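Local coordinates for LPXTG cell wall surface protein (Streptococcus gordonii, PDB 7AVK) that probably acts in adhesion as a cell-wall-linked surface protein, whose tandem SHIRT repeats, one of them present here, probably set how far it projects from the cell, at residues V39-V49 / D72-E80. Numbering follows the deposited sequence. Where two conformers were deposited one is given.
Sequences VTPTQPSQTEV and DVKFVGTWE
The Phe75 ring lies between Pro41 on one face and Val73 CG1, from its own strand, on the other, both displaced from the ring centre toward the rim. Pro41 CD stands 3.8 Å from the ring centroid and 16° off the normal, which defines a CH-pi contact, while Pro41 CB reaches Phe75 CG at 3.6 Å. Val39 CG2 approaches the far end of the ring, at 4.0 Å from Phe75 CZ. Chi1 of -67° directs the Phe75 ring toward segment 39-49, and chi2 of -74° turns a face to Pro41. Four residues along strand 73-82, the Trp79 indole presents its six-membered end to the loop. Gln46 O sits at that edge, near the ring plane, 3.4 Å from Trp79 CH2. Thr47 O approaches obliquely, 3.7 Å from Trp79 CZ3. Pro44 CB lies 4.0 Å from Trp79 CZ2, and Val49 CG2 is 4.3 Å from Trp79 CZ3. Phe9, edge-to-face, and Phe58 extend this aromatic cluster into the neighbouring strands, and Leu25 and Val22 also touch the indole. Segment 39-49 thus runs, largely irregular, from strand 38-39 over one face of the five-stranded SHIRT sheet to its edge strand 48-50; Gln43 OE1 on the way hydrogen-bonds a bound isothiocyanate. With no hydrogen bond across the 361 Å² interface, cohesion between these segments rests on apolar packing and CH-pi contact, probably supplemented by weak electrostatic attraction between Gln46 O and the C-H edge of the indole.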
# COMPACT_ATOMS: atom_id res chain seq x y z
N VAL A 39 10.19 9.43 -3.40
CA VAL A 39 8.97 9.17 -2.64
C VAL A 39 9.06 7.85 -1.90
O VAL A 39 9.59 6.88 -2.39
CB VAL A 39 7.64 9.38 -3.41
CG1 VAL A 39 7.47 10.79 -3.79
CG2 VAL A 39 7.63 8.57 -4.65
N THR A 40 8.44 7.84 -0.70
CA THR A 40 8.41 6.71 0.18
C THR A 40 6.95 6.41 0.44
O THR A 40 6.18 7.36 0.70
CB THR A 40 9.10 7.14 1.51
OG1 THR A 40 10.34 7.76 1.23
CG2 THR A 40 9.21 5.99 2.47
N PRO A 41 6.51 5.16 0.40
CA PRO A 41 5.09 4.87 0.59
C PRO A 41 4.64 5.25 2.00
O PRO A 41 5.37 5.13 2.97
CB PRO A 41 4.96 3.38 0.33
CG PRO A 41 6.35 2.83 0.67
CD PRO A 41 7.29 3.92 0.18
N THR A 42 3.37 5.66 2.10
CA THR A 42 2.78 5.94 3.39
C THR A 42 2.48 4.64 4.12
O THR A 42 1.89 3.73 3.55
CB THR A 42 1.48 6.73 3.18
OG1 THR A 42 1.78 7.91 2.43
CG2 THR A 42 0.78 7.05 4.48
N GLN A 43 2.86 4.57 5.39
CA GLN A 43 2.53 3.40 6.19
C GLN A 43 1.03 3.33 6.41
O GLN A 43 0.40 4.36 6.74
CB GLN A 43 3.22 3.43 7.54
CG GLN A 43 4.72 3.22 7.47
CD GLN A 43 5.01 1.81 7.08
OE1 GLN A 43 5.72 1.54 6.06
NE2 GLN A 43 4.52 0.87 7.87
N PRO A 44 0.41 2.15 6.34
CA PRO A 44 -0.97 2.02 6.84
C PRO A 44 -0.99 2.43 8.31
O PRO A 44 -0.07 2.11 9.06
CB PRO A 44 -1.29 0.52 6.65
CG PRO A 44 -0.22 0.08 5.56
CD PRO A 44 0.98 0.88 5.89
N SER A 45 -2.07 3.09 8.74
CA SER A 45 -2.15 3.66 10.11
C SER A 45 -2.19 2.53 11.14
O SER A 45 -1.82 2.76 12.28
CB SER A 45 -3.31 4.58 10.24
OG SER A 45 -4.52 3.89 10.03
N GLN A 46 -2.71 1.37 10.75
CA GLN A 46 -2.67 0.13 11.54
C GLN A 46 -2.00 -0.93 10.66
O GLN A 46 -2.26 -0.94 9.46
CB GLN A 46 -4.06 -0.32 11.96
CG GLN A 46 -4.83 0.74 12.73
CD GLN A 46 -4.19 1.08 14.05
OE1 GLN A 46 -3.46 0.30 14.64
NE2 GLN A 46 -4.44 2.30 14.51
N THR A 47 -1.18 -1.79 11.22
CA THR A 47 -0.51 -2.85 10.44
C THR A 47 -1.02 -4.23 10.83
O THR A 47 -0.49 -5.20 10.32
CB THR A 47 1.01 -2.71 10.55
OG1 THR A 47 1.30 -2.72 11.95
CG2 THR A 47 1.51 -1.45 9.88
N GLU A 48 -2.04 -4.32 11.67
CA GLU A 48 -2.65 -5.60 12.06
C GLU A 48 -4.16 -5.36 12.16
O GLU A 48 -4.54 -4.35 12.78
CB GLU A 48 -2.05 -6.10 13.37
CG GLU A 48 -2.29 -7.57 13.65
CD GLU A 48 -1.60 -8.05 14.92
OE1 GLU A 48 -1.42 -7.24 15.84
OE2 GLU A 48 -1.23 -9.24 14.97
N VAL A 49 -4.97 -6.20 11.53
CA VAL A 49 -6.45 -6.10 11.59
C VAL A 49 -6.95 -7.46 12.04
O VAL A 49 -6.74 -8.44 11.33
CB VAL A 49 -7.08 -5.70 10.25
CG1 VAL A 49 -8.59 -5.90 10.26
CG2 VAL A 49 -6.70 -4.28 9.90
N ASP A 72 3.75 8.68 -12.99
CA ASP A 72 3.22 8.52 -11.65
C ASP A 72 3.68 7.17 -11.11
O ASP A 72 3.99 6.27 -11.85
CB ASP A 72 1.69 8.56 -11.66
CG ASP A 72 1.13 9.83 -12.14
OD1 ASP A 72 1.79 10.87 -11.95
OD2 ASP A 72 0.02 9.85 -12.66
N VAL A 73 3.72 7.07 -9.78
CA VAL A 73 4.31 5.97 -9.00
C VAL A 73 3.13 5.19 -8.41
O VAL A 73 2.19 5.82 -7.93
CB VAL A 73 5.25 6.52 -7.87
CG1 VAL A 73 5.67 5.41 -6.89
CG2 VAL A 73 6.42 7.18 -8.54
N LYS A 74 3.23 3.82 -8.35
CA LYS A 74 2.33 3.01 -7.56
C LYS A 74 3.14 2.14 -6.61
O LYS A 74 4.04 1.40 -7.03
CB LYS A 74 1.43 2.11 -8.42
CG LYS A 74 0.50 1.24 -7.58
CD LYS A 74 -0.42 0.26 -8.34
CE LYS A 74 -1.46 0.99 -9.16
NZ LYS A 74 -2.42 0.04 -9.74
N PHE A 75 2.78 2.19 -5.33
CA PHE A 75 3.31 1.28 -4.32
C PHE A 75 2.24 0.23 -4.01
O PHE A 75 1.10 0.59 -3.70
CB PHE A 75 3.64 2.07 -3.05
CG PHE A 75 4.76 3.03 -3.24
CD1 PHE A 75 6.08 2.56 -3.34
CD2 PHE A 75 4.54 4.40 -3.25
CE1 PHE A 75 7.17 3.45 -3.50
CE2 PHE A 75 5.64 5.30 -3.38
CZ PHE A 75 6.92 4.80 -3.53
N VAL A 76 2.64 -1.04 -4.07
CA VAL A 76 1.73 -2.18 -3.82
C VAL A 76 2.10 -2.77 -2.47
O VAL A 76 3.24 -3.19 -2.25
CB VAL A 76 1.86 -3.22 -4.93
CG1 VAL A 76 0.97 -4.42 -4.60
CG2 VAL A 76 1.46 -2.60 -6.28
N GLY A 77 1.13 -2.77 -1.56
CA GLY A 77 1.31 -3.27 -0.21
C GLY A 77 0.59 -4.61 -0.05
O GLY A 77 -0.57 -4.73 -0.39
N THR A 78 1.26 -5.62 0.55
CA THR A 78 0.76 -6.96 0.69
C THR A 78 0.37 -7.20 2.14
O THR A 78 1.18 -6.89 3.05
CB THR A 78 1.84 -7.97 0.28
OG1 THR A 78 2.12 -7.78 -1.10
CG2 THR A 78 1.40 -9.39 0.52
N TRP A 79 -0.83 -7.75 2.31
CA TRP A 79 -1.35 -8.16 3.64
C TRP A 79 -1.33 -9.67 3.62
O TRP A 79 -1.75 -10.21 2.68
CB TRP A 79 -2.71 -7.55 3.90
CG TRP A 79 -2.70 -6.07 4.11
CD1 TRP A 79 -2.60 -5.10 3.16
CD2 TRP A 79 -2.83 -5.40 5.37
NE1 TRP A 79 -2.67 -3.87 3.75
CE2 TRP A 79 -2.81 -4.02 5.10
CE3 TRP A 79 -2.99 -5.83 6.69
CZ2 TRP A 79 -2.91 -3.06 6.11
CZ3 TRP A 79 -3.09 -4.89 7.69
CH2 TRP A 79 -3.05 -3.53 7.40
N GLU A 80 -1.05 -10.31 4.73
CA GLU A 80 -1.11 -11.78 4.85
C GLU A 80 -2.21 -12.15 5.84
O GLU A 80 -2.29 -11.55 6.83
CB GLU A 80 0.23 -12.34 5.33
CG GLU A 80 1.43 -11.93 4.50
CD GLU A 80 1.56 -12.60 3.14
OE1 GLU A 80 0.77 -13.51 2.85
OE2 GLU A 80 2.46 -12.21 2.39